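Local coordinates for metallophosphoesterase (Clostridium thermocellum, PDB 4J6O), which hydrolyses phosphate esters as the manganese-binding, calcineurin-like 2',3' phosphatase domain of the bacterial Pnkp-Hen1 RNA repair system, probably acting on RNA ends, at residues L31-Y36 against E242-K247; S47-V52 against V76-M81; L63-D68 against N95-L100; G157-F162 against R171-Y176; C227-K232 against T251-A256. All blocks are in the same frame, centred on the assembly; numbering follows the deposited sequence. Where two conformers were deposited one is given.

Contact 1. Residues L31-Y36 against E242-K247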
# COMPACT_ATOMS: atom_id res chain seq x y z
N LEU A 31 -11.81 -6.66 -4.65
CA LEU A 31 -11.27 -7.42 -5.80
C LEU A 31 -12.41 -8.06 -6.60
O LEU A 31 -12.42 -8.01 -7.85
CB LEU A 31 -10.27 -8.46 -5.31
CG LEU A 31 -8.89 -7.95 -4.80
CD1 LEU A 31 -8.09 -9.03 -4.09
CD2 LEU A 31 -8.08 -7.31 -5.92
N GLU A 32 -13.37 -8.64 -5.90
CA GLU A 32 -14.47 -9.32 -6.62
C GLU A 32 -15.28 -8.30 -7.39
O GLU A 32 -15.70 -8.54 -8.54
CB GLU A 32 -15.30 -10.16 -5.65
CG GLU A 32 -14.51 -11.35 -5.18
CD GLU A 32 -15.16 -12.20 -4.12
OE1 GLU A 32 -15.98 -11.69 -3.33
OE2 GLU A 32 -14.82 -13.38 -4.07
N LYS A 33 -15.49 -7.13 -6.79
CA LYS A 33 -16.25 -6.08 -7.45
C LYS A 33 -15.52 -5.61 -8.69
O LYS A 33 -16.14 -5.20 -9.67
CB LYS A 33 -16.43 -4.92 -6.47
CG LYS A 33 -17.29 -3.80 -6.95
CD LYS A 33 -17.51 -2.85 -5.75
CE LYS A 33 -18.34 -1.63 -6.08
NZ LYS A 33 -18.81 -0.99 -4.84
N LEU A 34 -14.20 -5.68 -8.67
CA LEU A 34 -13.39 -5.30 -9.83
C LEU A 34 -13.29 -6.39 -10.89
O LEU A 34 -12.57 -6.23 -11.87
CB LEU A 34 -11.98 -4.89 -9.40
CG LEU A 34 -11.89 -3.63 -8.52
CD1 LEU A 34 -10.56 -3.66 -7.71
CD2 LEU A 34 -12.04 -2.33 -9.30
N GLY A 35 -13.96 -7.51 -10.65
CA GLY A 35 -13.93 -8.60 -11.60
C GLY A 35 -12.87 -9.67 -11.42
O GLY A 35 -12.80 -10.62 -12.22
N TYR A 36 -12.05 -9.55 -10.37
CA TYR A 36 -11.10 -10.61 -10.05
C TYR A 36 -11.84 -11.80 -9.49
O TYR A 36 -12.89 -11.66 -8.89
CB TYR A 36 -9.99 -10.16 -9.08
CG TYR A 36 -9.14 -9.06 -9.68
CD1 TYR A 36 -9.55 -7.73 -9.60
CD2 TYR A 36 -7.95 -9.36 -10.35
CE1 TYR A 36 -8.82 -6.74 -10.20
CE2 TYR A 36 -7.20 -8.37 -10.93
CZ TYR A 36 -7.65 -7.06 -10.85
OH TYR A 36 -6.91 -6.07 -11.46
N GLU A 242 -11.08 5.76 -12.96
CA GLU A 242 -12.34 5.52 -12.24
C GLU A 242 -12.09 5.07 -10.82
O GLU A 242 -11.19 4.25 -10.57
CB GLU A 242 -13.10 4.41 -12.92
CG GLU A 242 -13.60 4.82 -14.27
CD GLU A 242 -14.21 3.68 -15.06
OE1 GLU A 242 -14.21 2.52 -14.56
OE2 GLU A 242 -14.68 3.96 -16.19
N ILE A 243 -12.92 5.58 -9.91
CA ILE A 243 -12.89 5.19 -8.51
C ILE A 243 -13.92 4.08 -8.24
O ILE A 243 -15.10 4.21 -8.60
CB ILE A 243 -13.21 6.38 -7.63
CG1 ILE A 243 -12.21 7.51 -7.85
CG2 ILE A 243 -13.23 5.98 -6.16
CD1 ILE A 243 -10.79 7.08 -7.83
N VAL A 244 -13.47 2.99 -7.61
CA VAL A 244 -14.34 1.89 -7.15
C VAL A 244 -14.04 1.67 -5.68
O VAL A 244 -12.87 1.67 -5.30
CB VAL A 244 -14.08 0.59 -7.91
CG1 VAL A 244 -14.93 -0.57 -7.36
CG2 VAL A 244 -14.39 0.81 -9.42
N ASP A 245 -15.05 1.54 -4.86
CA ASP A 245 -14.78 1.37 -3.41
C ASP A 245 -15.74 0.43 -2.72
O ASP A 245 -16.81 0.11 -3.24
CB ASP A 245 -14.65 2.73 -2.71
CG ASP A 245 -15.89 3.61 -2.82
OD1 ASP A 245 -17.01 3.08 -2.66
OD2 ASP A 245 -15.74 4.84 -3.02
N VAL A 246 -15.30 -0.08 -1.58
CA VAL A 246 -16.14 -0.91 -0.72
C VAL A 246 -16.13 -0.30 0.67
O VAL A 246 -15.07 -0.03 1.24
CB VAL A 246 -15.58 -2.32 -0.58
CG1 VAL A 246 -16.31 -3.07 0.51
CG2 VAL A 246 -15.71 -3.08 -1.93
N LYS A 247 -17.29 -0.10 1.24
CA LYS A 247 -17.37 0.45 2.59
C LYS A 247 -16.89 -0.56 3.61
O LYS A 247 -17.13 -1.75 3.50
CB LYS A 247 -18.84 0.81 2.91
CG LYS A 247 -19.00 1.79 4.06
CD LYS A 247 -18.50 3.17 3.65
CE LYS A 247 -18.62 4.15 4.79
NZ LYS A 247 -17.84 3.63 5.93
O HOH W 1 -17.75 1.73 -6.18
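Lys33 NZ donates to the backbone O of Asp245 over 2.8 Å, meeting that carbonyl nearly end-on (C=O...N 165°). Here helix 24-33 closes in a Schellman motif and packs on strand 242-247, an outermost strand of the five-stranded sheet in this calcineurin-like alpha/beta fold. Gly35 takes the positive phi of the motif, and the amide of Tyr36 turns back to Leu31 O. With CG anti to the backbone N (chi1 -175°) and the rest of the chain extended, Lys33 runs past Val244 in the opposite sense, its CD and CE each 3.8 Å from Val244 CG1. Leu34 reaches the same valine from its CD2 branch, 3.8 Å from Val244 CB, and also touches Ala235 of strand 232-238. Leu30 also touches Val244. Water 1 joins the two segments a second time: it accepts a sound bond from Asp245 N at 3.0 Å and a weak one from Lys33 NZ at 3.2 Å.

Contact 2. Residues S47-V52 against V76-M81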
# COMPACT_ATOMS: atom_id res chain seq x y z
N SER A 47 1.42 -18.42 1.03
CA SER A 47 1.18 -17.67 -0.21
C SER A 47 0.53 -18.50 -1.32
O SER A 47 0.27 -17.97 -2.41
CB SER A 47 2.46 -16.99 -0.70
OG SER A 47 3.36 -17.94 -1.23
N GLY A 48 0.29 -19.79 -1.06
CA GLY A 48 -0.38 -20.64 -2.02
C GLY A 48 -1.82 -20.89 -1.60
O GLY A 48 -2.53 -21.71 -2.20
N LYS A 49 -2.28 -20.16 -0.58
CA LYS A 49 -3.60 -20.37 -0.03
C LYS A 49 -4.65 -19.90 -1.03
O LYS A 49 -5.73 -20.47 -1.13
CB LYS A 49 -3.74 -19.62 1.30
CG LYS A 49 -5.01 -19.94 2.07
CD LYS A 49 -4.95 -19.37 3.47
CE LYS A 49 -6.14 -19.80 4.35
NZ LYS A 49 -7.44 -19.45 3.73
N TYR A 50 -4.32 -18.85 -1.79
CA TYR A 50 -5.28 -18.26 -2.71
C TYR A 50 -4.70 -18.18 -4.13
O TYR A 50 -3.49 -18.17 -4.32
CB TYR A 50 -5.68 -16.86 -2.25
CG TYR A 50 -6.24 -16.79 -0.85
CD1 TYR A 50 -7.52 -17.27 -0.57
CD2 TYR A 50 -5.50 -16.21 0.18
CE1 TYR A 50 -8.05 -17.16 0.70
CE2 TYR A 50 -6.01 -16.12 1.45
CZ TYR A 50 -7.28 -16.60 1.71
OH TYR A 50 -7.78 -16.49 2.98
N ARG A 51 -5.57 -18.12 -5.13
CA ARG A 51 -5.15 -17.80 -6.49
C ARG A 51 -6.13 -16.82 -7.11
O ARG A 51 -7.33 -17.07 -7.13
CB ARG A 51 -5.00 -19.05 -7.37
CG ARG A 51 -4.12 -18.79 -8.58
CD ARG A 51 -3.72 -20.10 -9.34
NE ARG A 51 -2.48 -19.89 -10.10
CZ ARG A 51 -2.46 -19.47 -11.36
NH1 ARG A 51 -1.31 -19.29 -11.99
NH2 ARG A 51 -3.60 -19.28 -11.99
N VAL A 52 -5.61 -15.71 -7.61
CA VAL A 52 -6.46 -14.63 -8.13
C VAL A 52 -6.24 -14.49 -9.63
O VAL A 52 -5.08 -14.47 -10.07
CB VAL A 52 -6.11 -13.29 -7.44
CG1 VAL A 52 -7.17 -12.26 -7.82
CG2 VAL A 52 -6.09 -13.54 -5.93
N VAL A 76 -4.59 -11.19 4.58
CA VAL A 76 -4.18 -10.18 3.62
C VAL A 76 -2.78 -10.51 3.07
O VAL A 76 -2.53 -10.44 1.88
CB VAL A 76 -4.15 -8.76 4.23
CG1 VAL A 76 -3.52 -7.75 3.28
CG2 VAL A 76 -5.58 -8.30 4.58
N LEU A 77 -1.87 -10.86 3.96
CA LEU A 77 -0.51 -11.14 3.52
C LEU A 77 -0.47 -12.33 2.57
O LEU A 77 0.19 -12.29 1.51
CB LEU A 77 0.39 -11.42 4.73
CG LEU A 77 0.87 -10.14 5.41
CD1 LEU A 77 1.41 -10.52 6.78
CD2 LEU A 77 1.92 -9.47 4.57
N LYS A 78 -1.19 -13.38 2.93
CA LYS A 78 -1.16 -14.57 2.07
C LYS A 78 -1.72 -14.25 0.69
O LYS A 78 -1.22 -14.71 -0.32
CB LYS A 78 -1.99 -15.69 2.71
CG LYS A 78 -1.35 -16.24 3.96
CD LYS A 78 -2.27 -17.16 4.70
CE LYS A 78 -1.73 -17.43 6.08
NZ LYS A 78 -2.52 -18.48 6.69
N LEU A 79 -2.81 -13.49 0.67
CA LEU A 79 -3.45 -13.16 -0.59
C LEU A 79 -2.51 -12.30 -1.43
O LEU A 79 -2.28 -12.60 -2.59
CB LEU A 79 -4.80 -12.46 -0.35
CG LEU A 79 -5.51 -12.01 -1.62
CD1 LEU A 79 -6.02 -13.27 -2.32
CD2 LEU A 79 -6.69 -11.06 -1.30
N VAL A 80 -1.98 -11.22 -0.85
CA VAL A 80 -1.14 -10.32 -1.63
C VAL A 80 0.18 -10.96 -2.11
O VAL A 80 0.58 -10.80 -3.28
CB VAL A 80 -0.82 -9.04 -0.81
CG1 VAL A 80 0.14 -8.16 -1.58
CG2 VAL A 80 -2.11 -8.32 -0.53
N MET A 81 0.80 -11.73 -1.23
CA MET A 81 2.01 -12.44 -1.63
C MET A 81 1.81 -13.43 -2.79
O MET A 81 2.63 -13.50 -3.72
CB MET A 81 2.59 -13.16 -0.42
CG MET A 81 3.16 -12.15 0.52
SD MET A 81 4.08 -12.97 1.78
CE MET A 81 2.76 -13.34 2.79
O HOH W 2 -3.09 -15.01 -4.09
O HOH W 3 -2.32 -16.67 -1.97
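Helix 73-86 of the calcineurin-like fold packs here on the two-stranded antiparallel hairpin 37-40/50-53, with strand 50-52 and helix segment 76-81 inclined at 46° and their axes 8.0 Å apart. Leu79 carries the apolar part. Its CG stands anti to the backbone N (chi1 177°), and CD1 touches both Tyr50 CB and Val52 CG2, 3.6 Å from each; the Leu79 side chain crosses both at about a right angle. Farther out, Tyr50 CD2 lies against Leu79 CA and CB, and Lys49 CG sits over the centre of one face of the tyrosine ring. The bent end of Lys49 brings NZ within 3.1 Å of Tyr50 OH, to which it donates; the same hydroxyl is hydrogen-bonded to Glu75. Lys49 CD touches Lys78 CD at 3.7 Å. The ammonium of Lys78 turns to a salt bridge with Glu125 and a cation-pi contact with Phe129. At the start of the segment, Ser47 CB packs on Met81 CB while Ser47 OG is hydrogen-bonded to Glu132. Polar backbone groups meet through solvent: water 3 accepts from Tyr50 N at 3.0 Å and lies 2.8 Å from Lys78 O.

Contact 3. Residues L63-D68 against N95-L100. With MN (manganese (II) ion), chain J.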
# COMPACT_ATOMS: atom_id res chain seq x y z
N LEU A 63 -0.62 -0.35 -2.76
CA LEU A 63 0.13 0.83 -2.30
C LEU A 63 0.77 0.60 -0.94
O LEU A 63 1.43 1.52 -0.38
CB LEU A 63 -0.74 2.06 -2.30
CG LEU A 63 -1.27 2.48 -3.66
CD1 LEU A 63 -2.07 3.79 -3.49
CD2 LEU A 63 -0.09 2.72 -4.60
N GLY A 64 0.64 -0.61 -0.47
CA GLY A 64 1.29 -1.03 0.77
C GLY A 64 0.47 -0.73 2.01
O GLY A 64 -0.75 -0.44 1.92
N ASP A 65 1.10 -0.79 3.16
CA ASP A 65 0.42 -0.74 4.49
C ASP A 65 -0.62 -1.87 4.54
O ASP A 65 -1.81 -1.67 4.78
CB ASP A 65 -0.18 0.62 4.78
CG ASP A 65 0.78 1.51 5.62
OD1 ASP A 65 1.94 1.11 5.74
OD2 ASP A 65 0.38 2.58 6.11
N LEU A 66 -0.12 -3.08 4.25
CA LEU A 66 -0.92 -4.34 4.31
C LEU A 66 -1.18 -4.77 5.74
O LEU A 66 -2.22 -5.39 6.02
CB LEU A 66 -0.14 -5.46 3.59
CG LEU A 66 0.34 -5.16 2.19
CD1 LEU A 66 1.08 -6.44 1.71
CD2 LEU A 66 -0.82 -4.80 1.26
N VAL A 67 -0.25 -4.41 6.65
CA VAL A 67 -0.29 -4.94 8.00
C VAL A 67 -0.70 -3.88 9.01
O VAL A 67 -0.87 -2.73 8.66
CB VAL A 67 1.11 -5.52 8.36
CG1 VAL A 67 1.55 -6.59 7.32
CG2 VAL A 67 2.16 -4.42 8.40
N ASP A 68 -0.95 -4.34 10.25
CA ASP A 68 -1.34 -3.51 11.40
C ASP A 68 -2.81 -3.17 11.45
O ASP A 68 -3.46 -3.07 10.41
CB ASP A 68 -0.50 -2.22 11.47
CG ASP A 68 0.98 -2.51 11.83
OD1 ASP A 68 1.36 -3.69 11.98
OD2 ASP A 68 1.75 -1.54 11.91
N ASN A 95 5.00 2.38 5.29
CA ASN A 95 5.80 2.52 6.49
C ASN A 95 5.56 1.38 7.48
O ASN A 95 6.49 0.91 8.19
CB ASN A 95 5.56 3.93 7.12
CG ASN A 95 4.03 4.32 7.28
OD1 ASN A 95 3.12 4.09 6.41
ND2 ASN A 95 3.78 4.97 8.41
N HIS A 96 4.30 0.95 7.59
CA HIS A 96 4.00 -0.10 8.55
C HIS A 96 4.64 -1.40 8.13
O HIS A 96 5.05 -2.20 9.01
CB HIS A 96 2.46 -0.28 8.68
CG HIS A 96 1.79 0.85 9.39
ND1 HIS A 96 1.30 0.74 10.67
CD2 HIS A 96 1.53 2.13 9.00
CE1 HIS A 96 0.79 1.90 11.05
NE2 HIS A 96 0.93 2.76 10.06
N ASP A 97 4.68 -1.66 6.83
CA ASP A 97 5.26 -2.93 6.35
C ASP A 97 6.76 -3.00 6.68
O ASP A 97 7.26 -4.04 7.17
CB ASP A 97 5.08 -3.04 4.82
CG ASP A 97 3.58 -2.85 4.39
OD1 ASP A 97 2.67 -3.36 5.05
OD2 ASP A 97 3.38 -2.17 3.38
N VAL A 98 7.46 -1.93 6.36
CA VAL A 98 8.93 -1.85 6.57
C VAL A 98 9.25 -1.89 8.05
O VAL A 98 10.24 -2.50 8.48
CB VAL A 98 9.50 -0.58 5.89
CG1 VAL A 98 10.95 -0.28 6.33
CG2 VAL A 98 9.44 -0.78 4.38
N LYS A 99 8.42 -1.23 8.86
CA LYS A 99 8.66 -1.30 10.30
C LYS A 99 8.46 -2.73 10.79
O LYS A 99 9.18 -3.21 11.67
CB LYS A 99 7.73 -0.36 11.05
CG LYS A 99 7.74 -0.55 12.56
CD LYS A 99 7.18 0.69 13.25
CE LYS A 99 7.03 0.47 14.74
NZ LYS A 99 6.12 1.48 15.33
N LEU A 100 7.47 -3.44 10.24
CA LEU A 100 7.26 -4.82 10.64
C LEU A 100 8.46 -5.65 10.27
O LEU A 100 8.87 -6.51 11.06
CB LEU A 100 6.02 -5.43 9.96
CG LEU A 100 5.85 -6.95 10.13
CD1 LEU A 100 5.60 -7.38 11.58
CD2 LEU A 100 4.71 -7.46 9.20
MN MN J . -1.57 3.42 6.47
O HOH W 4 4.44 -1.58 11.93
O HOH W 5 3.54 0.77 13.77
O HOH W 6 -3.60 4.49 6.71
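His96 and Asp97 both set CG beside the backbone N (chi1 -71° and -53°), bringing imidazole and carboxylate from the first turn of helix 95-104 onto the metal loop 63-68 of the calcineurin-like metallophosphoesterase fold. The Asp97 carboxylate grips the loop backbone: OD2 takes Asp65 N at 2.7 Å on its syn side, tilted out of the carboxylate plane, OD1 takes Leu66 N at 2.9 Å through its syn lone pair, and a weak third bond comes from Val67 N. Gly94 N also donates to Asp97 OD2. This second-shell clasp positions Asp65, whose OD2 binds manganese at 2.2 Å beside Asp19, His21 and water 6. The other oxygen, Asp65 OD1, accepts His96 N at 3.0 Å, so one carboxylate bridges helix start and metal. The carboxylate plane of Asp65 stands almost perpendicular to the His96 ring. Val67 CG1 also packs on Leu100 CD2. His96 NE2 is hydrogen-bonded to a bound citrate, probably from the crystallisation liquor, while Asp68 OD1 is hydrogen-bonded to Thr118. Asp68 OD2 accepts from His96 ND1 at 2.6 Å in the imidazole plane, on the carboxylate's anti side but tilted out of its plane, with a nearly straight N-H...O angle of 164°.

Contact 4. Residues G157-F162 against R171-Y176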
# COMPACT_ATOMS: atom_id res chain seq x y z
N GLY A 157 3.61 8.92 -1.90
CA GLY A 157 3.77 9.82 -3.04
C GLY A 157 5.21 9.86 -3.55
O GLY A 157 6.08 9.17 -3.02
N MET A 158 5.42 10.58 -4.63
CA MET A 158 6.77 10.72 -5.18
C MET A 158 6.82 12.03 -5.97
O MET A 158 6.25 12.15 -7.07
CB MET A 158 7.14 9.51 -6.04
CG MET A 158 8.65 9.44 -6.38
SD MET A 158 9.67 9.45 -4.93
CE MET A 158 9.23 7.88 -4.16
N LYS A 159 7.50 13.03 -5.41
CA LYS A 159 7.64 14.30 -6.12
C LYS A 159 8.48 14.12 -7.39
O LYS A 159 9.24 13.14 -7.50
CB LYS A 159 8.23 15.37 -5.20
CG LYS A 159 9.57 15.04 -4.66
CD LYS A 159 10.09 16.33 -3.94
CE LYS A 159 11.29 16.10 -3.07
NZ LYS A 159 11.77 17.41 -2.49
N GLU A 160 8.29 15.01 -8.37
CA GLU A 160 8.86 14.84 -9.71
C GLU A 160 10.35 14.53 -9.77
O GLU A 160 10.76 13.60 -10.47
CB GLU A 160 8.57 16.08 -10.56
CG GLU A 160 9.12 15.96 -11.97
CD GLU A 160 8.66 17.08 -12.87
OE1 GLU A 160 7.95 18.00 -12.39
OE2 GLU A 160 8.99 17.01 -14.07
N GLU A 161 11.13 15.30 -9.01
CA GLU A 161 12.59 15.22 -8.99
C GLU A 161 13.09 13.82 -8.63
O GLU A 161 14.20 13.45 -9.00
CB GLU A 161 13.14 16.27 -7.99
CG GLU A 161 14.65 16.25 -7.74
CD GLU A 161 15.08 17.07 -6.50
OE1 GLU A 161 14.21 17.69 -5.84
OE2 GLU A 161 16.30 17.09 -6.19
N PHE A 162 12.29 13.04 -7.90
CA PHE A 162 12.76 11.79 -7.32
C PHE A 162 12.24 10.60 -8.15
O PHE A 162 12.66 9.46 -7.97
CB PHE A 162 12.17 11.62 -5.91
CG PHE A 162 12.82 12.44 -4.84
CD1 PHE A 162 13.84 13.35 -5.09
CD2 PHE A 162 12.42 12.25 -3.54
CE1 PHE A 162 14.40 14.07 -4.06
CE2 PHE A 162 12.97 12.96 -2.49
CZ PHE A 162 13.98 13.87 -2.75
N ARG A 171 13.72 6.33 -1.35
CA ARG A 171 12.96 5.30 -0.69
C ARG A 171 12.33 5.86 0.61
O ARG A 171 11.16 5.60 0.91
CB ARG A 171 13.81 4.07 -0.42
CG ARG A 171 13.09 3.08 0.43
CD ARG A 171 13.97 1.91 0.84
NE ARG A 171 13.15 0.71 1.07
CZ ARG A 171 12.94 0.14 2.25
NH1 ARG A 171 13.50 0.62 3.38
NH2 ARG A 171 12.17 -0.95 2.29
N GLU A 172 13.06 6.71 1.32
CA GLU A 172 12.45 7.30 2.51
C GLU A 172 11.23 8.16 2.16
O GLU A 172 10.21 8.18 2.91
CB GLU A 172 13.50 8.15 3.27
CG GLU A 172 14.67 7.35 3.70
CD GLU A 172 15.72 8.21 4.44
OE1 GLU A 172 15.40 9.37 4.81
OE2 GLU A 172 16.86 7.72 4.63
N PHE A 173 11.32 8.89 1.04
CA PHE A 173 10.17 9.68 0.59
C PHE A 173 8.95 8.78 0.32
O PHE A 173 7.85 9.07 0.78
CB PHE A 173 10.51 10.49 -0.66
CG PHE A 173 9.49 11.55 -0.99
CD1 PHE A 173 8.30 11.21 -1.63
CD2 PHE A 173 9.66 12.86 -0.60
CE1 PHE A 173 7.34 12.17 -1.88
CE2 PHE A 173 8.69 13.82 -0.83
CZ PHE A 173 7.53 13.49 -1.51
N ALA A 174 9.21 7.65 -0.33
CA ALA A 174 8.10 6.73 -0.64
C ALA A 174 7.39 6.24 0.62
O ALA A 174 6.19 5.96 0.65
CB ALA A 174 8.63 5.51 -1.42
N LEU A 175 8.15 6.06 1.68
CA LEU A 175 7.60 5.50 2.88
C LEU A 175 6.91 6.51 3.78
O LEU A 175 5.89 6.21 4.40
CB LEU A 175 8.70 4.81 3.70
CG LEU A 175 9.38 3.60 3.06
CD1 LEU A 175 10.54 3.11 3.91
CD2 LEU A 175 8.37 2.46 2.94
N TYR A 176 7.49 7.71 3.88
CA TYR A 176 7.22 8.72 4.93
C TYR A 176 6.93 10.13 4.35
O TYR A 176 6.55 11.02 5.10
CB TYR A 176 8.48 8.88 5.86
CG TYR A 176 9.04 7.60 6.45
CD1 TYR A 176 8.28 6.81 7.33
CD2 TYR A 176 10.31 7.15 6.13
CE1 TYR A 176 8.79 5.62 7.86
CE2 TYR A 176 10.82 5.97 6.63
CZ TYR A 176 10.06 5.20 7.50
OH TYR A 176 10.62 4.02 7.98
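Phe173 pushes its ring from helix 168-176 into the curl of the 157-162 loop and is met there by four residues. CG stands anti to the backbone N (chi1 -167°), which carries the ring outward from the helix and into the loop. Phe162 turns an edge to the Phe173 face in an offset edge-to-face pair, the centroids 5.6 Å apart and the planes nearly perpendicular at 87°; the closest atoms are Phe162 CE2 and Phe173 CD2, 3.8 Å apart. Lys159 CG comes over a face of the Phe173 ring, 4.1 Å from CZ, while Lys159 CE lies over one face of Phe162, so the aliphatic lysine chain fills the angle between the two aromatics before NZ reaches a salt bridge with Glu178. At the Phe173 rim, near the ring plane, the carbonyl O of Gly157 lies 3.3 Å from CD1; this buried oxygen has no hydrogen-bond partner in the model. Met158 is bent at chi2 and chi3 and makes an oblique Met-aromatic contact, its SD 4.9 Å from the Phe173 ring centroid, before CE ends 3.7 Å from Ala174 CB. Trp194 adds another edge-to-face partner to Phe173. The contact thus fastens the loop after strand 151-154 to helix 168-176, whose Arg171 and Leu175 lie against Val98 of helix 95-104.

Contact 5. Residues C227-K232 against T251-A256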
# COMPACT_ATOMS: atom_id res chain seq x y z
N CYS A 227 -9.97 2.60 5.23
CA CYS A 227 -10.82 1.42 5.42
C CYS A 227 -10.81 0.92 6.86
O CYS A 227 -11.86 0.70 7.47
CB CYS A 227 -10.31 0.34 4.48
SG CYS A 227 -11.38 -1.11 4.52
N VAL A 228 -9.62 0.75 7.42
CA VAL A 228 -9.59 0.17 8.74
C VAL A 228 -10.17 1.02 9.87
O VAL A 228 -10.57 0.47 10.91
CB VAL A 228 -8.13 -0.27 9.07
CG1 VAL A 228 -7.24 0.97 9.40
CG2 VAL A 228 -8.09 -1.29 10.23
N PHE A 229 -10.30 2.32 9.60
CA PHE A 229 -10.86 3.28 10.54
C PHE A 229 -12.37 3.41 10.41
O PHE A 229 -12.97 4.33 10.96
CB PHE A 229 -10.20 4.65 10.32
CG PHE A 229 -8.72 4.60 10.42
CD1 PHE A 229 -8.12 4.23 11.62
CD2 PHE A 229 -7.89 4.87 9.32
CE1 PHE A 229 -6.71 4.20 11.72
CE2 PHE A 229 -6.46 4.82 9.41
CZ PHE A 229 -5.89 4.48 10.64
N GLY A 230 -13.01 2.50 9.65
CA GLY A 230 -14.46 2.58 9.42
C GLY A 230 -14.81 3.41 8.17
O GLY A 230 -15.96 3.83 7.96
N GLY A 231 -13.81 3.68 7.31
CA GLY A 231 -14.04 4.40 6.07
C GLY A 231 -14.34 3.45 4.95
O GLY A 231 -15.34 2.71 5.00
N LYS A 232 -13.48 3.43 3.93
CA LYS A 232 -13.71 2.54 2.80
C LYS A 232 -12.38 2.20 2.17
O LYS A 232 -11.39 2.91 2.37
CB LYS A 232 -14.64 3.12 1.78
CG LYS A 232 -14.26 4.40 1.16
CD LYS A 232 -15.59 5.11 0.67
CE LYS A 232 -15.31 6.53 0.25
NZ LYS A 232 -16.51 7.01 -0.52
N THR A 251 -16.10 -0.56 12.13
CA THR A 251 -14.96 0.28 12.50
C THR A 251 -13.93 -0.56 13.25
O THR A 251 -14.14 -0.91 14.41
CB THR A 251 -15.37 1.46 13.42
OG1 THR A 251 -16.13 2.42 12.68
CG2 THR A 251 -14.14 2.13 13.95
N TYR A 252 -12.80 -0.88 12.63
CA TYR A 252 -11.91 -1.85 13.25
C TYR A 252 -10.90 -1.20 14.17
O TYR A 252 -10.37 -1.84 15.07
CB TYR A 252 -11.12 -2.61 12.19
CG TYR A 252 -11.99 -3.41 11.22
CD1 TYR A 252 -12.58 -4.59 11.61
CD2 TYR A 252 -12.19 -2.95 9.92
CE1 TYR A 252 -13.37 -5.31 10.75
CE2 TYR A 252 -13.02 -3.68 9.03
CZ TYR A 252 -13.57 -4.85 9.47
OH TYR A 252 -14.38 -5.58 8.61
N TYR A 253 -10.69 0.10 14.00
CA TYR A 253 -9.56 0.76 14.67
C TYR A 253 -9.87 2.23 14.74
O TYR A 253 -10.54 2.77 13.87
CB TYR A 253 -8.25 0.53 13.88
CG TYR A 253 -7.04 0.57 14.79
CD1 TYR A 253 -6.59 -0.59 15.43
CD2 TYR A 253 -6.37 1.75 14.99
CE1 TYR A 253 -5.47 -0.57 16.23
CE2 TYR A 253 -5.24 1.79 15.80
CZ TYR A 253 -4.82 0.64 16.45
OH TYR A 253 -3.71 0.74 17.27
N GLU A 254 -9.44 2.92 15.80
CA GLU A 254 -9.69 4.35 15.91
C GLU A 254 -8.66 5.18 15.20
O GLU A 254 -7.44 4.93 15.32
CB GLU A 254 -9.69 4.79 17.39
CG GLU A 254 -10.02 3.67 18.38
CD GLU A 254 -10.45 4.17 19.76
OE1 GLU A 254 -10.31 5.39 20.04
OE2 GLU A 254 -10.93 3.34 20.56
N PRO A 255 -9.12 6.21 14.45
CA PRO A 255 -8.14 7.04 13.73
C PRO A 255 -7.35 7.93 14.68
O PRO A 255 -7.67 7.96 15.88
CB PRO A 255 -9.01 7.85 12.75
CG PRO A 255 -10.37 7.88 13.38
CD PRO A 255 -10.52 6.59 14.17
N ALA A 256 -6.35 8.61 14.13
CA ALA A 256 -5.49 9.47 14.95
C ALA A 256 -6.30 10.48 15.71
O ALA A 256 -7.36 10.93 15.24
CB ALA A 256 -4.47 10.21 14.08
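Val228 and Phe229 form the close-packed part of this meeting of two irregular loops in the calcineurin-like fold, whereas Thr251 and Glu254 lie on its loose, exposed side. Val228 O receives a weak hydrogen bond from Tyr252 N at 3.1 Å. Beside it, Val228 CG2 touches Tyr252 CB at 3.8 Å and Tyr253 CB at 4.1 Å. Phe229 CA makes a nearly straight CH...O contact of 3.4 Å with Tyr253 O. The Phe229 ring has Val228 CG1 over the centre of one face, and the side chain slides past Pro255, which packs on it though exposed, with Phe229 CD1 3.5 Å from Pro255 CA. Contacts are sparser toward solvent: Thr251 OG1 stays 3.7 Å from Gly230 CA, and Glu254, whose CB is directed away, is poorly ordered. Tyr252 OH is hydrogen-bonded to Glu26, and Arg69 touches Val228, Phe229 and Tyr253. The pair thus lays the chain that follows strand 242-247 over the loop between strands 220-222 and 232-238.

Overall arrangement
Contact 3 lies nearest the middle of the chain, about 7 Å from its centre, and supplies Asp65 to the manganese site. Contact 2 touches it through helix 73-86, where Val80 CG1 meets Leu66 CD1 at 3.8 Å, and contact 4 through packing of helix 95-104 on helix 168-176. Contacts 2 and 4 fall on opposite sides of the chain's centre, about 28 Å apart between centres. Contact 5 comes within about 5 Å of contact 3 at the nearest atoms, its Phe229 side chain about 6 Å from manganese. Contact 1 joins contact 2 where Leu31 CD1 meets Leu79 CD2 at 3.7 Å, and contact 5 through a weak, long ion pair of Asp245 OD2 with Lys232 NZ.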